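Local coordinates for protein phosphoribosylaminoimidazole carboxylase, ATPase subunit (Thermus thermophilus, PDB 3AW8) that probably catalyses the ATP-dependent carboxylation of 5-aminoimidazole ribonucleotide with hydrogencarbonate to N5-carboxyaminoimidazole ribonucleotide, a step of purine biosynthesis, at residues 178-183 with 246-251; 223-228 with 252-257. All blocks are in the same frame, centred on the assembly; numbering follows the deposited sequence.

In the fold
Both contacts belong to the ATP-grasp domain and meet on its large antiparallel sheet. Contact 1 joins strands 179-187 and 241-250 inside that sheet; it is mostly buried and built on strand-to-strand hydrogen bonds, with E180 and F248 reaching AMP from one face and R179 and Q249 bonding on the other. Contact 2 lays helix 220-237 over an outermost strand of the sheet, 253-260, and is only partly buried: apolar packing inside, and one weak lysine-glutamate ion pair towards the surface. Strands 241-250 and 253-260 are neighbours, so the segments hydrogen-bond directly, F248 N to L255 O at 2.9 Å. The helix also reaches contact 1, where A226 packs on L183.

Contact 1. Residues 178-183 with 246-251; sequences DREVSL and EFFQVG. With AMP (adenosine monophosphate), chain C.
R179 and Q249 run side by side on one face of two neighbouring antiparallel strands, and their polar ends close on each other. From CB, with CG lodged between the backbone N and the carbonyl carbon (chi1 65°), the R179 chain extends fully: CG lies 4.0 Å from Q249 CB, and CD passes near the amide oxygen. NE then donates to Q249 OE1 at 2.7 Å and NH1 to the same OE1 at 2.9 Å, a side-on grip. The oxygen lies in the guanidinium plane, whereas the amide is turned 75° from it; NH1 arrives on a lone pair and NE from above the carbonyl plane. NH2 continues to E200 and the carbonyl of P216. Glutamine suits this place because its NE2 can still donate to G251 O, fixing the amide's rotation. D178 precedes the strand and takes G251 N on OD1 at 2.6 Å, from above the carboxylate plane. Q249 O receives D178 N at 2.7 Å and, weakly, R179 N: two residues face one, a classic beta bulge. V181 and F247 pair by two backbone bonds and give the R179 face its apolar part. On the opposite face of the sheet, E180 lies alongside F248, its CG 3.7 Å from ring atom CD1. E180 OE1 accepts from the AMP ribose O2' at 3.1 Å, while a water bridges OE2 to the carbonyl of F247. F248 CZ approaches adenine C5 at 3.5 Å. Together E180 and F248 form part of the AMP pocket of this ATP-grasp domain, to which R97 and V175 also contribute hydrogen bonds.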
loop_
_atom_site.group_PDB
_atom_site.type_symbol
_atom_site.label_atom_id
_atom_site.label_comp_id
_atom_site.label_asym_id
_atom_site.label_seq_id
_atom_site.Cartn_x
_atom_site.Cartn_y
_atom_site.Cartn_z
ATOM N N ASP A 178 -30.683 9.833 -12.280
ATOM C CA ASP A 178 -30.219 10.979 -11.510
ATOM C C ASP A 178 -28.700 10.897 -11.540
ATOM O O ASP A 178 -28.001 11.900 -11.704
ATOM C CB ASP A 178 -30.717 10.873 -10.066
ATOM C CG ASP A 178 -32.236 10.951 -9.957
ATOM O OD1 ASP A 178 -32.786 10.432 -8.956
ATOM O OD2 ASP A 178 -32.874 11.538 -10.861
ATOM N N ARG A 179 -28.200 9.675 -11.386
ATOM C CA ARG A 179 -26.769 9.413 -11.409
ATOM C C ARG A 179 -26.519 7.916 -11.527
ATOM O O ARG A 179 -27.448 7.103 -11.476
ATOM C CB ARG A 179 -26.107 9.920 -10.128
ATOM C CG ARG A 179 -26.561 9.181 -8.880
ATOM C CD ARG A 179 -25.870 9.704 -7.635
ATOM N NE ARG A 179 -26.447 9.107 -6.437
ATOM C CZ ARG A 179 -26.059 9.391 -5.199
ATOM N NH1 ARG A 179 -26.646 8.793 -4.165
ATOM N NH2 ARG A 179 -25.085 10.271 -4.998
ATOM N N GLU A 180 -25.249 7.569 -11.696
ATOM C CA GLU A 180 -24.830 6.186 -11.787
ATOM C C GLU A 180 -24.085 5.890 -10.496
ATOM O O GLU A 180 -23.334 6.727 -9.999
ATOM C CB GLU A 180 -23.914 5.982 -12.996
ATOM C CG GLU A 180 -24.673 5.791 -14.299
ATOM C CD GLU A 180 -23.764 5.621 -15.499
ATOM O OE1 GLU A 180 -23.308 6.645 -16.055
ATOM O OE2 GLU A 180 -23.496 4.459 -15.884
ATOM N N VAL A 181 -24.326 4.718 -9.927
ATOM C CA VAL A 181 -23.646 4.338 -8.703
ATOM C C VAL A 181 -23.253 2.874 -8.801
ATOM O O VAL A 181 -23.733 2.152 -9.671
ATOM C CB VAL A 181 -24.541 4.569 -7.446
ATOM C CG1 VAL A 181 -24.892 6.047 -7.329
ATOM C CG2 VAL A 181 -25.800 3.713 -7.510
ATOM N N SER A 182 -22.359 2.437 -7.925
ATOM C CA SER A 182 -21.937 1.045 -7.937
ATOM C C SER A 182 -21.688 0.598 -6.517
ATOM O O SER A 182 -21.372 1.408 -5.646
ATOM C CB SER A 182 -20.660 0.867 -8.765
ATOM O OG SER A 182 -19.544 1.411 -8.096
ATOM N N LEU A 183 -21.846 -0.696 -6.284
ATOM C CA LEU A 183 -21.630 -1.247 -4.958
ATOM C C LEU A 183 -20.633 -2.388 -5.041
ATOM O O LEU A 183 -20.890 -3.395 -5.699
ATOM C CB LEU A 183 -22.948 -1.761 -4.369
ATOM C CG LEU A 183 -22.810 -2.391 -2.980
ATOM C CD1 LEU A 183 -23.618 -1.593 -1.983
ATOM C CD2 LEU A 183 -23.270 -3.835 -3.009
ATOM N N GLU A 246 -23.048 -2.420 -10.771
ATOM C CA GLU A 246 -23.328 -1.057 -11.189
ATOM C C GLU A 246 -24.824 -0.859 -11.399
ATOM O O GLU A 246 -25.468 -1.647 -12.085
ATOM C CB GLU A 246 -22.585 -0.739 -12.482
ATOM C CG GLU A 246 -21.131 -0.389 -12.268
ATOM C CD GLU A 246 -20.454 0.087 -13.537
ATOM O OE1 GLU A 246 -20.066 -0.771 -14.356
ATOM O OE2 GLU A 246 -20.323 1.322 -13.719
ATOM N N PHE A 247 -25.379 0.190 -10.802
ATOM C CA PHE A 247 -26.803 0.479 -10.952
ATOM C C PHE A 247 -27.036 1.892 -11.475
ATOM O O PHE A 247 -26.121 2.716 -11.523
ATOM C CB PHE A 247 -27.548 0.355 -9.615
ATOM C CG PHE A 247 -27.448 -0.993 -8.976
ATOM C CD1 PHE A 247 -26.362 -1.316 -8.172
ATOM C CD2 PHE A 247 -28.453 -1.937 -9.156
ATOM C CE1 PHE A 247 -26.278 -2.562 -7.552
ATOM C CE2 PHE A 247 -28.380 -3.185 -8.543
ATOM C CZ PHE A 247 -27.293 -3.499 -7.739
ATOM N N PHE A 248 -28.273 2.146 -11.886
ATOM C CA PHE A 248 -28.693 3.464 -12.337
ATOM C C PHE A 248 -29.574 3.919 -11.187
ATOM O O PHE A 248 -30.398 3.139 -10.707
ATOM C CB PHE A 248 -29.553 3.378 -13.595
ATOM C CG PHE A 248 -28.781 3.120 -14.841
ATOM C CD1 PHE A 248 -27.743 3.961 -15.214
ATOM C CD2 PHE A 248 -29.106 2.050 -15.664
ATOM C CE1 PHE A 248 -27.034 3.737 -16.396
ATOM C CE2 PHE A 248 -28.403 1.818 -16.847
ATOM C CZ PHE A 248 -27.366 2.664 -17.211
ATOM N N GLN A 249 -29.399 5.151 -10.719
ATOM C CA GLN A 249 -30.242 5.638 -9.631
ATOM C C GLN A 249 -31.282 6.606 -10.174
ATOM O O GLN A 249 -30.950 7.692 -10.655
ATOM C CB GLN A 249 -29.423 6.344 -8.544
ATOM C CG GLN A 249 -30.226 6.550 -7.257
ATOM C CD GLN A 249 -29.557 7.481 -6.252
ATOM O OE1 GLN A 249 -28.372 7.348 -5.950
ATOM N NE2 GLN A 249 -30.330 8.422 -5.717
ATOM N N VAL A 250 -32.543 6.191 -10.120
ATOM C CA VAL A 250 -33.649 7.024 -10.574
ATOM C C VAL A 250 -34.514 7.224 -9.334
ATOM O O VAL A 250 -35.171 6.289 -8.861
ATOM C CB VAL A 250 -34.480 6.330 -11.686
ATOM C CG1 VAL A 250 -35.412 7.340 -12.343
ATOM C CG2 VAL A 250 -33.561 5.717 -12.723
ATOM N N GLY A 251 -34.482 8.438 -8.795
ATOM C CA GLY A 251 -35.237 8.734 -7.595
ATOM C C GLY A 251 -34.635 7.996 -6.414
ATOM O O GLY A 251 -33.586 8.380 -5.895
HETATM P P AMP C . -21.394 0.175 -21.011
HETATM O O1P AMP C . -20.361 -0.066 -19.968
HETATM O O2P AMP C . -22.847 -0.242 -20.437
HETATM O O3P AMP C . -21.054 -0.707 -22.315
HETATM O "O5'" AMP C . -21.399 1.746 -21.430
HETATM C "C5'" AMP C . -21.745 2.529 -20.272
HETATM C "C4'" AMP C . -22.035 3.982 -20.697
HETATM O "O4'" AMP C . -23.222 4.063 -21.553
HETATM C "C3'" AMP C . -22.291 4.889 -19.479
HETATM O "O3'" AMP C . -21.639 6.154 -19.653
HETATM C "C2'" AMP C . -23.818 5.021 -19.398
HETATM O "O2'" AMP C . -24.203 6.333 -18.965
HETATM C "C1'" AMP C . -24.325 4.700 -20.823
HETATM N N9 AMP C . -25.502 3.798 -20.770
HETATM C C8 AMP C . -25.487 2.425 -20.790
HETATM N N7 AMP C . -26.698 1.953 -20.730
HETATM C C5 AMP C . -27.574 2.976 -20.669
HETATM C C6 AMP C . -28.989 3.084 -20.591
HETATM N N6 AMP C . -29.781 1.949 -20.565
HETATM N N1 AMP C . -29.547 4.316 -20.544
HETATM C C2 AMP C . -28.797 5.428 -20.569
HETATM N N3 AMP C . -27.464 5.369 -20.643
HETATM C C4 AMP C . -26.818 4.183 -20.693
HETATM O O HOH W 1 -24.341 2.436 -13.637
#

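Contact 2. Residues 223-228 with 252-257; sequences QKKAEA and EELLFN
K225 and L254 meet where helix 223-228 runs nearly along strand 253-257, the segment axes 24° apart and 9.5 Å at their closest. A226 and L254 have the nearest CA atoms, at 7.5 Å, so side chains rather than backbone bonds make the contact. The small methyl of A226 lets the leucine come close to the helix: L254 CD1 touches A226 CB at 3.8 Å and comes similarly near A226 N. K225 and L254 reach out from their backbones in opposing senses and pass alongside one another, the aliphatic part of the lysine lying along CD1. With CG anti to the backbone N (chi1 -160°), K225 stretches towards the strand and bends only at its last torsion. CE passes E252 O at 3.6 Å, and NZ forms a weak salt bridge of 3.3 Å with E253 OE1. E253 points its CB away from the helix, but a chain bent at chi2 (-52°) brings the carboxylate back across the lysine at about a right angle. A long, flexible lysine suits this border, covering leucine with its methylenes while its ammonium also bonds to the hydroxyl of Y229, one helical turn on. Helix 220-237 thus packs over the edge of the large sheet, where L254 also touches V181 and F247 of the next strands and A226 lies against L183 and L198.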
loop_
_atom_site.group_PDB
_atom_site.type_symbol
_atom_site.label_atom_id
_atom_site.label_comp_id
_atom_site.label_asym_id
_atom_site.label_seq_id
_atom_site.Cartn_x
_atom_site.Cartn_y
_atom_site.Cartn_z
ATOM N N GLN A 223 -28.476 2.087 0.792
ATOM C CA GLN A 223 -27.360 1.182 1.058
ATOM C C GLN A 223 -27.846 -0.252 1.210
ATOM O O GLN A 223 -27.400 -1.150 0.491
ATOM C CB GLN A 223 -26.614 1.596 2.333
ATOM C CG GLN A 223 -25.275 2.273 2.077
ATOM C CD GLN A 223 -24.272 1.357 1.398
ATOM O OE1 GLN A 223 -23.452 1.807 0.607
ATOM N NE2 GLN A 223 -24.326 0.071 1.713
ATOM N N LYS A 224 -28.759 -0.463 2.153
ATOM C CA LYS A 224 -29.303 -1.790 2.401
ATOM C C LYS A 224 -29.905 -2.377 1.131
ATOM O O LYS A 224 -29.810 -3.580 0.882
ATOM C CB LYS A 224 -30.364 -1.717 3.500
ATOM C CG LYS A 224 -29.839 -1.998 4.904
ATOM C CD LYS A 224 -28.679 -1.088 5.285
ATOM C CE LYS A 224 -28.150 -1.429 6.676
ATOM N NZ LYS A 224 -27.742 -2.862 6.793
ATOM N N LYS A 225 -30.519 -1.510 0.331
ATOM C CA LYS A 225 -31.150 -1.910 -0.921
ATOM C C LYS A 225 -30.094 -2.560 -1.821
ATOM O O LYS A 225 -30.243 -3.709 -2.255
ATOM C CB LYS A 225 -31.762 -0.668 -1.597
ATOM C CG LYS A 225 -32.853 -0.937 -2.646
ATOM C CD LYS A 225 -33.557 0.377 -3.033
ATOM C CE LYS A 225 -34.693 0.187 -4.043
ATOM N NZ LYS A 225 -34.240 -0.191 -5.417
ATOM N N ALA A 226 -29.020 -1.815 -2.081
ATOM C CA ALA A 226 -27.921 -2.288 -2.914
ATOM C C ALA A 226 -27.284 -3.545 -2.331
ATOM O O ALA A 226 -27.034 -4.519 -3.041
ATOM C CB ALA A 226 -26.873 -1.192 -3.051
ATOM N N GLU A 227 -27.023 -3.521 -1.032
ATOM C CA GLU A 227 -26.412 -4.662 -0.375
ATOM C C GLU A 227 -27.289 -5.900 -0.496
ATOM O O GLU A 227 -26.789 -7.011 -0.672
ATOM C CB GLU A 227 -26.143 -4.337 1.094
ATOM C CG GLU A 227 -25.124 -3.228 1.287
ATOM C CD GLU A 227 -24.701 -3.063 2.732
ATOM O OE1 GLU A 227 -24.310 -4.073 3.347
ATOM O OE2 GLU A 227 -24.752 -1.929 3.256
ATOM N N ALA A 228 -28.601 -5.701 -0.412
ATOM C CA ALA A 228 -29.555 -6.796 -0.512
ATOM C C ALA A 228 -29.472 -7.442 -1.896
ATOM O O ALA A 228 -29.391 -8.671 -2.025
ATOM C CB ALA A 228 -30.954 -6.279 -0.254
ATOM N N GLU A 252 -35.311 6.938 -5.987
ATOM C CA GLU A 252 -34.851 6.118 -4.876
ATOM C C GLU A 252 -34.853 4.674 -5.334
ATOM O O GLU A 252 -34.913 3.740 -4.529
ATOM C CB GLU A 252 -35.764 6.285 -3.661
ATOM C CG GLU A 252 -35.515 7.570 -2.889
ATOM C CD GLU A 252 -34.071 7.698 -2.422
ATOM O OE1 GLU A 252 -33.606 6.827 -1.648
ATOM O OE2 GLU A 252 -33.398 8.671 -2.832
ATOM N N GLU A 253 -34.790 4.504 -6.648
ATOM C CA GLU A 253 -34.767 3.181 -7.243
ATOM C C GLU A 253 -33.410 2.861 -7.850
ATOM O O GLU A 253 -32.706 3.747 -8.343
ATOM C CB GLU A 253 -35.862 3.062 -8.305
ATOM C CG GLU A 253 -37.239 2.877 -7.706
ATOM C CD GLU A 253 -37.271 1.725 -6.713
ATOM O OE1 GLU A 253 -36.947 0.582 -7.116
ATOM O OE2 GLU A 253 -37.613 1.965 -5.531
ATOM N N LEU A 254 -33.050 1.584 -7.791
ATOM C CA LEU A 254 -31.791 1.105 -8.335
ATOM C C LEU A 254 -32.089 0.090 -9.433
ATOM O O LEU A 254 -32.787 -0.898 -9.198
ATOM C CB LEU A 254 -30.955 0.430 -7.239
ATOM C CG LEU A 254 -30.425 1.239 -6.052
ATOM C CD1 LEU A 254 -29.700 0.307 -5.097
ATOM C CD2 LEU A 254 -29.486 2.333 -6.540
ATOM N N LEU A 255 -31.567 0.345 -10.629
ATOM C CA LEU A 255 -31.756 -0.556 -11.763
ATOM C C LEU A 255 -30.400 -1.159 -12.149
ATOM O O LEU A 255 -29.483 -0.436 -12.547
ATOM C CB LEU A 255 -32.326 0.208 -12.959
ATOM C CG LEU A 255 -33.573 1.067 -12.738
ATOM C CD1 LEU A 255 -33.951 1.742 -14.046
ATOM C CD2 LEU A 255 -34.717 0.207 -12.223
ATOM N N PHE A 256 -30.272 -2.476 -12.027
ATOM C CA PHE A 256 -29.026 -3.149 -12.372
ATOM C C PHE A 256 -28.596 -2.824 -13.792
ATOM O O PHE A 256 -29.371 -2.991 -14.727
ATOM C CB PHE A 256 -29.182 -4.664 -12.245
ATOM C CG PHE A 256 -28.038 -5.439 -12.843
ATOM C CD1 PHE A 256 -26.842 -5.588 -12.151
ATOM C CD2 PHE A 256 -28.144 -5.990 -14.116
ATOM C CE1 PHE A 256 -25.765 -6.278 -12.723
ATOM C CE2 PHE A 256 -27.073 -6.677 -14.693
ATOM C CZ PHE A 256 -25.884 -6.821 -13.995
ATOM N N ASN A 257 -27.358 -2.371 -13.949
ATOM C CA ASN A 257 -26.819 -2.045 -15.267
ATOM C C ASN A 257 -25.767 -3.066 -15.699
ATOM O O ASN A 257 -25.926 -3.717 -16.725
ATOM C CB ASN A 257 -26.212 -0.635 -15.264
ATOM C CG ASN A 257 -25.334 -0.366 -16.487
ATOM O OD1 ASN A 257 -25.738 -0.601 -17.622
ATOM N ND2 ASN A 257 -24.127 0.137 -16.251
#